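Local atomic coordinates of metal-dependent phosphohydrolase, HDOD domain-containing (Geobacter sulfurreducens, PDB entry 3HC1), a protein that is of unknown function but binds two ferric ions in an all-helical fold that contains an HDOD domain, related to the HD-type metal-dependent phosphohydrolases. Residues 24-28 / 158-162; 261-267 / 279-285. All coordinates share one frame; numbering follows the deposited sequence. Where two conformers were deposited one is given.

Interaction 1: 24-28 / 158-162; sequences DELPT and FINFF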
loop_
_atom_site.group_PDB
_atom_site.type_symbol
_atom_site.label_atom_id
_atom_site.label_comp_id
_atom_site.label_asym_id
_atom_site.label_seq_id
_atom_site.Cartn_x
_atom_site.Cartn_y
_atom_site.Cartn_z
ATOM N N ASP A 24 5.321 -18.089 16.115
ATOM C CA ASP A 24 5.985 -17.755 17.354
ATOM C C ASP A 24 6.445 -16.298 17.317
ATOM O O ASP A 24 5.921 -15.506 18.064
ATOM C CB ASP A 24 7.113 -18.749 17.652
ATOM C CG ASP A 24 7.628 -18.639 19.079
ATOM O OD1 ASP A 24 6.823 -18.439 20.009
ATOM O OD2 ASP A 24 8.845 -18.727 19.261
ATOM N N GLU A 25 7.379 -15.935 16.440
ATOM C CA GLU A 25 7.821 -14.527 16.331
ATOM C C GLU A 25 7.195 -13.757 15.142
ATOM O O GLU A 25 7.571 -13.959 13.991
ATOM C CB GLU A 25 9.347 -14.435 16.271
ATOM C CG GLU A 25 10.068 -14.773 17.574
ATOM C CD GLU A 25 9.494 -14.078 18.795
ATOM O OE1 GLU A 25 9.504 -12.827 18.856
ATOM O OE2 GLU A 25 9.041 -14.798 19.692
ATOM N N LEU A 26 6.323 -12.804 15.456
ATOM C CA LEU A 26 5.518 -12.100 14.470
ATOM C C LEU A 26 6.309 -10.936 13.942
ATOM O O LEU A 26 7.030 -10.317 14.712
ATOM C CB LEU A 26 4.287 -11.521 15.145
ATOM C CG LEU A 26 3.262 -12.506 15.656
ATOM C CD1 LEU A 26 2.213 -11.709 16.436
ATOM C CD2 LEU A 26 2.644 -13.191 14.499
ATOM N N PRO A 27 6.088 -10.554 12.666
ATOM C CA PRO A 27 6.817 -9.382 12.211
ATOM C C PRO A 27 6.465 -8.109 12.985
ATOM O O PRO A 27 5.332 -7.948 13.504
ATOM C CB PRO A 27 6.407 -9.260 10.743
ATOM C CG PRO A 27 5.066 -9.884 10.667
ATOM C CD PRO A 27 5.068 -10.981 11.700
ATOM N N THR A 28 7.425 -7.202 13.018
ATOM C CA THR A 28 7.274 -5.903 13.659
ATOM C C THR A 28 7.521 -4.798 12.628
ATOM O O THR A 28 8.145 -5.046 11.597
ATOM C CB THR A 28 8.272 -5.749 14.819
ATOM O OG1 THR A 28 8.023 -4.517 15.496
ATOM C CG2 THR A 28 9.715 -5.779 14.314
ATOM N N PHE A 158 2.874 -11.159 5.532
ATOM C CA PHE A 158 2.872 -12.056 6.668
ATOM C C PHE A 158 2.751 -13.511 6.287
ATOM O O PHE A 158 3.501 -14.332 6.786
ATOM C CB PHE A 158 1.723 -11.710 7.621
ATOM C CG PHE A 158 1.602 -12.668 8.747
ATOM C CD1 PHE A 158 2.416 -12.531 9.848
ATOM C CD2 PHE A 158 0.731 -13.747 8.677
ATOM C CE1 PHE A 158 2.324 -13.429 10.887
ATOM C CE2 PHE A 158 0.654 -14.634 9.717
ATOM C CZ PHE A 158 1.455 -14.475 10.806
ATOM N N ILE A 159 1.762 -13.854 5.454
ATOM C CA ILE A 159 1.541 -15.241 5.118
ATOM C C ILE A 159 2.772 -15.788 4.350
ATOM O O ILE A 159 3.181 -16.938 4.582
ATOM C CB ILE A 159 0.273 -15.433 4.288
ATOM C CG1 ILE A 159 -0.962 -14.956 5.076
ATOM C CG2 ILE A 159 0.079 -16.872 3.825
ATOM C CD1 ILE A 159 -2.198 -14.973 4.230
ATOM N N ASN A 160 3.299 -14.964 3.430
ATOM C CA ASN A 160 4.432 -15.343 2.548
ATOM C C ASN A 160 5.680 -15.665 3.373
ATOM O O ASN A 160 6.337 -16.674 3.144
ATOM C CB ASN A 160 4.732 -14.242 1.514
ATOM C CG ASN A 160 5.801 -14.671 0.487
ATOM O OD1 ASN A 160 5.795 -15.811 -0.028
ATOM N ND2 ASN A 160 6.706 -13.773 0.193
ATOM N N PHE A 161 5.973 -14.826 4.357
ATOM C CA PHE A 161 7.224 -14.936 5.119
ATOM C C PHE A 161 7.056 -15.837 6.350
ATOM O O PHE A 161 8.022 -16.460 6.802
ATOM C CB PHE A 161 7.738 -13.577 5.585
ATOM C CG PHE A 161 8.388 -12.724 4.523
ATOM C CD1 PHE A 161 8.849 -13.258 3.302
ATOM C CD2 PHE A 161 8.602 -11.368 4.791
ATOM C CE1 PHE A 161 9.469 -12.472 2.390
ATOM C CE2 PHE A 161 9.244 -10.560 3.858
ATOM C CZ PHE A 161 9.676 -11.122 2.658
ATOM N N PHE A 162 5.839 -15.885 6.904
ATOM C CA PHE A 162 5.650 -16.498 8.212
ATOM C C PHE A 162 4.844 -17.750 8.210
ATOM O O PHE A 162 4.901 -18.489 9.177
ATOM C CB PHE A 162 5.102 -15.482 9.217
ATOM C CG PHE A 162 6.065 -14.396 9.506
ATOM C CD1 PHE A 162 6.991 -14.539 10.535
ATOM C CD2 PHE A 162 6.122 -13.288 8.707
ATOM C CE1 PHE A 162 7.924 -13.547 10.787
ATOM C CE2 PHE A 162 7.063 -12.283 8.940
ATOM C CZ PHE A 162 7.964 -12.418 9.991
#
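Phe-162 N donates to Phe-158 O at 2.8 Å, a helical bond that sets one turn apart two phenyl rings, both of which touch Pro-27. The same carbonyl oxygen also lies in the plane of the Phe-162 ring, at its edge. Phe-162, with CG anti to its own carbonyl carbon (chi1 -66°), presents a face to the loop, and Pro-27 CD sits over it, 3.7 Å from the ring centroid and 14° off the normal. Proline suits this place: its CD is bonded to an amide nitrogen, which makes its hydrogens good CH-pi partners. Phe-158 receives the same pyrrolidine at its edge, with Pro-27 CD 3.6 Å from Phe-158 CD1. Leu-26 adds a branched tip, its CD2 lying 3.6 Å from Phe-158 CE1. Glu-25 takes part through its backbone, Glu-25 O approaching Phe-162 CE1 to 3.2 Å obliquely to the ring. Beyond the contact, Pro-27 O accepts from Trp-204 NE1, and Phe-158 packs on Val-196 of helix 193-203, which begins with the iron ligand His-193. With no hydrogen bond between loop 24-28 and helix 154-162, their contact relies on CH-pi and apolar packing rather than on directed polar bonds.

Interaction 2: 261-267 / 279-285; sequences LENHPSW and FDEKLIV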
loop_
_atom_site.group_PDB
_atom_site.type_symbol
_atom_site.label_atom_id
_atom_site.label_comp_id
_atom_site.label_asym_id
_atom_site.label_seq_id
_atom_site.Cartn_x
_atom_site.Cartn_y
_atom_site.Cartn_z
ATOM N N LEU A 261 -12.250 0.034 -15.364
ATOM C CA LEU A 261 -11.624 1.049 -14.528
ATOM C C LEU A 261 -12.463 2.330 -14.515
ATOM O O LEU A 261 -12.666 2.970 -13.466
ATOM C CB LEU A 261 -10.209 1.333 -15.004
ATOM C CG LEU A 261 -9.192 0.189 -14.953
ATOM C CD1 LEU A 261 -7.940 0.643 -15.706
ATOM C CD2 LEU A 261 -8.886 -0.244 -13.543
ATOM N N GLU A 262 -12.986 2.703 -15.679
ATOM C CA GLU A 262 -13.813 3.909 -15.774
ATOM C C GLU A 262 -15.095 3.830 -14.962
ATOM O O GLU A 262 -15.530 4.852 -14.447
ATOM C CB GLU A 262 -14.148 4.241 -17.216
ATOM C CG GLU A 262 -12.992 4.967 -17.930
ATOM C CD GLU A 262 -13.268 5.221 -19.424
ATOM O OE1 GLU A 262 -14.438 5.152 -19.864
ATOM O OE2 GLU A 262 -12.287 5.499 -20.170
ATOM N N ASN A 263 -15.719 2.639 -14.933
ATOM C CA ASN A 263 -16.983 2.393 -14.230
ATOM C C ASN A 263 -16.812 1.839 -12.794
ATOM O O ASN A 263 -17.789 1.501 -12.122
ATOM C CB ASN A 263 -17.833 1.365 -15.014
ATOM C CG ASN A 263 -18.170 1.820 -16.413
ATOM O OD1 ASN A 263 -18.085 2.981 -16.719
ATOM N ND2 ASN A 263 -18.507 0.887 -17.274
ATOM N N HIS A 264 -15.580 1.746 -12.332
ATOM C CA HIS A 264 -15.270 1.158 -11.021
ATOM C C HIS A 264 -16.086 1.815 -9.880
ATOM O O HIS A 264 -16.270 3.029 -9.885
ATOM C CB HIS A 264 -13.783 1.302 -10.747
ATOM C CG HIS A 264 -13.271 0.450 -9.605
ATOM N ND1 HIS A 264 -13.443 0.794 -8.281
ATOM C CD2 HIS A 264 -12.498 -0.659 -9.603
ATOM C CE1 HIS A 264 -12.858 -0.112 -7.511
ATOM N NE2 HIS A 264 -12.280 -1.009 -8.290
ATOM N N PRO A 265 -16.572 1.006 -8.924
ATOM C CA PRO A 265 -17.410 1.548 -7.848
ATOM C C PRO A 265 -16.733 2.561 -6.923
ATOM O O PRO A 265 -17.430 3.320 -6.228
ATOM C CB PRO A 265 -17.836 0.290 -7.066
ATOM C CG PRO A 265 -16.970 -0.798 -7.518
ATOM C CD PRO A 265 -16.563 -0.471 -8.907
ATOM N N SER A 266 -15.404 2.587 -6.909
ATOM C CA SER A 266 -14.688 3.520 -6.058
ATOM C C SER A 266 -14.986 4.971 -6.431
ATOM O O SER A 266 -14.960 5.816 -5.567
ATOM C CB SER A 266 -13.186 3.306 -6.101
ATOM O OG SER A 266 -12.807 2.165 -5.391
ATOM N N TRP A 267 -15.247 5.245 -7.708
ATOM C CA TRP A 267 -15.435 6.617 -8.160
ATOM C C TRP A 267 -16.650 7.227 -7.478
ATOM O O TRP A 267 -16.549 8.311 -6.971
ATOM C CB TRP A 267 -15.536 6.739 -9.687
ATOM C CG TRP A 267 -14.345 6.308 -10.367
ATOM C CD1 TRP A 267 -14.241 5.287 -11.263
ATOM C CD2 TRP A 267 -13.022 6.820 -10.181
ATOM N NE1 TRP A 267 -12.935 5.150 -11.668
ATOM C CE2 TRP A 267 -12.169 6.086 -11.022
ATOM C CE3 TRP A 267 -12.488 7.887 -9.440
ATOM C CZ2 TRP A 267 -10.788 6.357 -11.122
ATOM C CZ3 TRP A 267 -11.136 8.138 -9.505
ATOM C CH2 TRP A 267 -10.288 7.375 -10.337
ATOM N N PHE A 279 -14.104 15.913 -10.554
ATOM C CA PHE A 279 -13.068 15.234 -11.311
ATOM C C PHE A 279 -13.704 14.446 -12.441
ATOM O O PHE A 279 -14.915 14.159 -12.416
ATOM C CB PHE A 279 -12.230 14.313 -10.409
ATOM C CG PHE A 279 -13.014 13.209 -9.750
ATOM C CD1 PHE A 279 -13.228 12.007 -10.400
ATOM C CD2 PHE A 279 -13.500 13.364 -8.466
ATOM C CE1 PHE A 279 -13.929 10.979 -9.792
ATOM C CE2 PHE A 279 -14.185 12.332 -7.840
ATOM C CZ PHE A 279 -14.401 11.147 -8.494
ATOM N N ASP A 280 -12.878 14.095 -13.420
ATOM C CA ASP A 280 -13.321 13.267 -14.488
ATOM C C ASP A 280 -12.502 11.971 -14.414
ATOM O O ASP A 280 -11.340 11.942 -14.808
ATOM C CB ASP A 280 -13.126 14.007 -15.804
ATOM C CG ASP A 280 -13.580 13.207 -17.000
ATOM O OD1 ASP A 280 -14.021 12.054 -16.841
ATOM O OD2 ASP A 280 -13.507 13.751 -18.115
ATOM N N GLU A 281 -13.130 10.899 -13.931
ATOM C CA GLU A 281 -12.449 9.606 -13.818
ATOM C C GLU A 281 -11.978 9.060 -15.189
ATOM O O GLU A 281 -10.996 8.330 -15.256
ATOM C CB GLU A 281 -13.318 8.592 -13.073
ATOM C CG GLU A 281 -14.635 8.227 -13.736
ATOM C CD GLU A 281 -15.793 9.089 -13.250
ATOM O OE1 GLU A 281 -15.588 10.301 -13.095
ATOM O OE2 GLU A 281 -16.876 8.545 -13.006
ATOM N N LYS A 282 -12.649 9.426 -16.285
ATOM C CA LYS A 282 -12.160 9.079 -17.634
ATOM C C LYS A 282 -10.752 9.631 -17.894
ATOM O O LYS A 282 -9.863 8.915 -18.348
ATOM C CB LYS A 282 -13.110 9.586 -18.727
ATOM C CG LYS A 282 -14.479 8.886 -18.754
ATOM C CD LYS A 282 -15.328 9.352 -19.951
ATOM C CE LYS A 282 -15.885 10.794 -19.760
ATOM N NZ LYS A 282 -16.062 11.618 -21.034
ATOM N N LEU A 283 -10.537 10.900 -17.585
ATOM C CA LEU A 283 -9.212 11.523 -17.789
ATOM C C LEU A 283 -8.164 10.992 -16.806
ATOM O O LEU A 283 -6.998 10.856 -17.165
ATOM C CB LEU A 283 -9.308 13.037 -17.689
ATOM C CG LEU A 283 -10.255 13.642 -18.740
ATOM C CD1 LEU A 283 -10.456 15.161 -18.492
ATOM C CD2 LEU A 283 -9.780 13.359 -20.183
ATOM N N ILE A 284 -8.578 10.685 -15.579
ATOM C CA ILE A 284 -7.661 10.078 -14.606
ATOM C C ILE A 284 -7.202 8.688 -15.069
ATOM O O ILE A 284 -6.024 8.403 -15.026
ATOM C CB ILE A 284 -8.244 9.959 -13.171
ATOM C CG1 ILE A 284 -8.667 11.337 -12.616
ATOM C CG2 ILE A 284 -7.210 9.267 -12.197
ATOM C CD1 ILE A 284 -9.483 11.258 -11.346
ATOM N N VAL A 285 -8.125 7.825 -15.487
ATOM C CA VAL A 285 -7.738 6.521 -15.995
ATOM C C VAL A 285 -6.799 6.693 -17.198
ATOM O O VAL A 285 -5.766 6.034 -17.285
ATOM C CB VAL A 285 -8.939 5.653 -16.387
ATOM C CG1 VAL A 285 -8.430 4.352 -17.123
ATOM C CG2 VAL A 285 -9.716 5.286 -15.166
HETATM O O HOH W 1 -17.370 6.040 -12.804
#
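Glu-281 lays its aliphatic stem on the indole of Trp-267: Glu-281 CB stands 3.4 Å from the centroid of the five-membered ring, over its face, a CH-pi contact. A chi1 of 63°, with Glu-281 CG between the backbone N and the carbonyl carbon, and a bend at chi2 lay CB and CG along the indole while turning the carboxylate toward water and Arg-271. The benzo side of the indole takes apolar neighbours. Trp-267 CE3 meets Phe-279 CE1 at 3.4 Å with the six-membered rings inclined at 50°, and Trp-267 CZ3 lies 4.0 Å from Ile-284 CD1. On helix 257-263, Leu-261 CB packs against Val-285 CG2 at 4.0 Å; the short branched valine can lie close to the other backbone. The contact joins two short consecutive helices, 257-263 and 266-273, to the first turns of helix 281-302, whose N-cap, Asp-280, makes a weak capping bond to Lys-282 N. No direct hydrogen bond crosses; within 261-267, Trp-267 NE1 donates to Leu-261 O at 2.8 Å, the oxygen in the indole plane, which helps fix the ring's rotation. One water bridges the segments, donating to Glu-262 O at 2.7 Å and to Glu-281 OE2 at 2.6 Å. In salt bridges, Glu-281 OE1 pairs with Arg-271 and Glu-262 OE2 with Arg-258. Glu-262 touches Lys-282 at CG, but Glu-262 OE1 stays 6.8 Å from Lys-282 NZ, too far for a salt bridge.

In the fold
Interaction 1 closes before interaction 2 opens along the chain, and the two share no helix. Their centres are 36 Å apart on opposite sides of the centre of the all-helical chain, with nearest atoms about 21 Å from each other. Interaction 1 joins the loop between helices 9-21 and 31-39 to helix 154-162, which directly follows the iron ligands His-152 and Asp-153. Interaction 2 brings together the last helices, 257-263, 266-273 and 281-302, and packs on helix 229-243, which carries the ligand Asp-238. The side chain of Phe-158 is about 12 Å and that of Leu-261 about 13 Å from a bound iron: both contacts are peripheral packing that supplies no ligand, linked to the site through these helices.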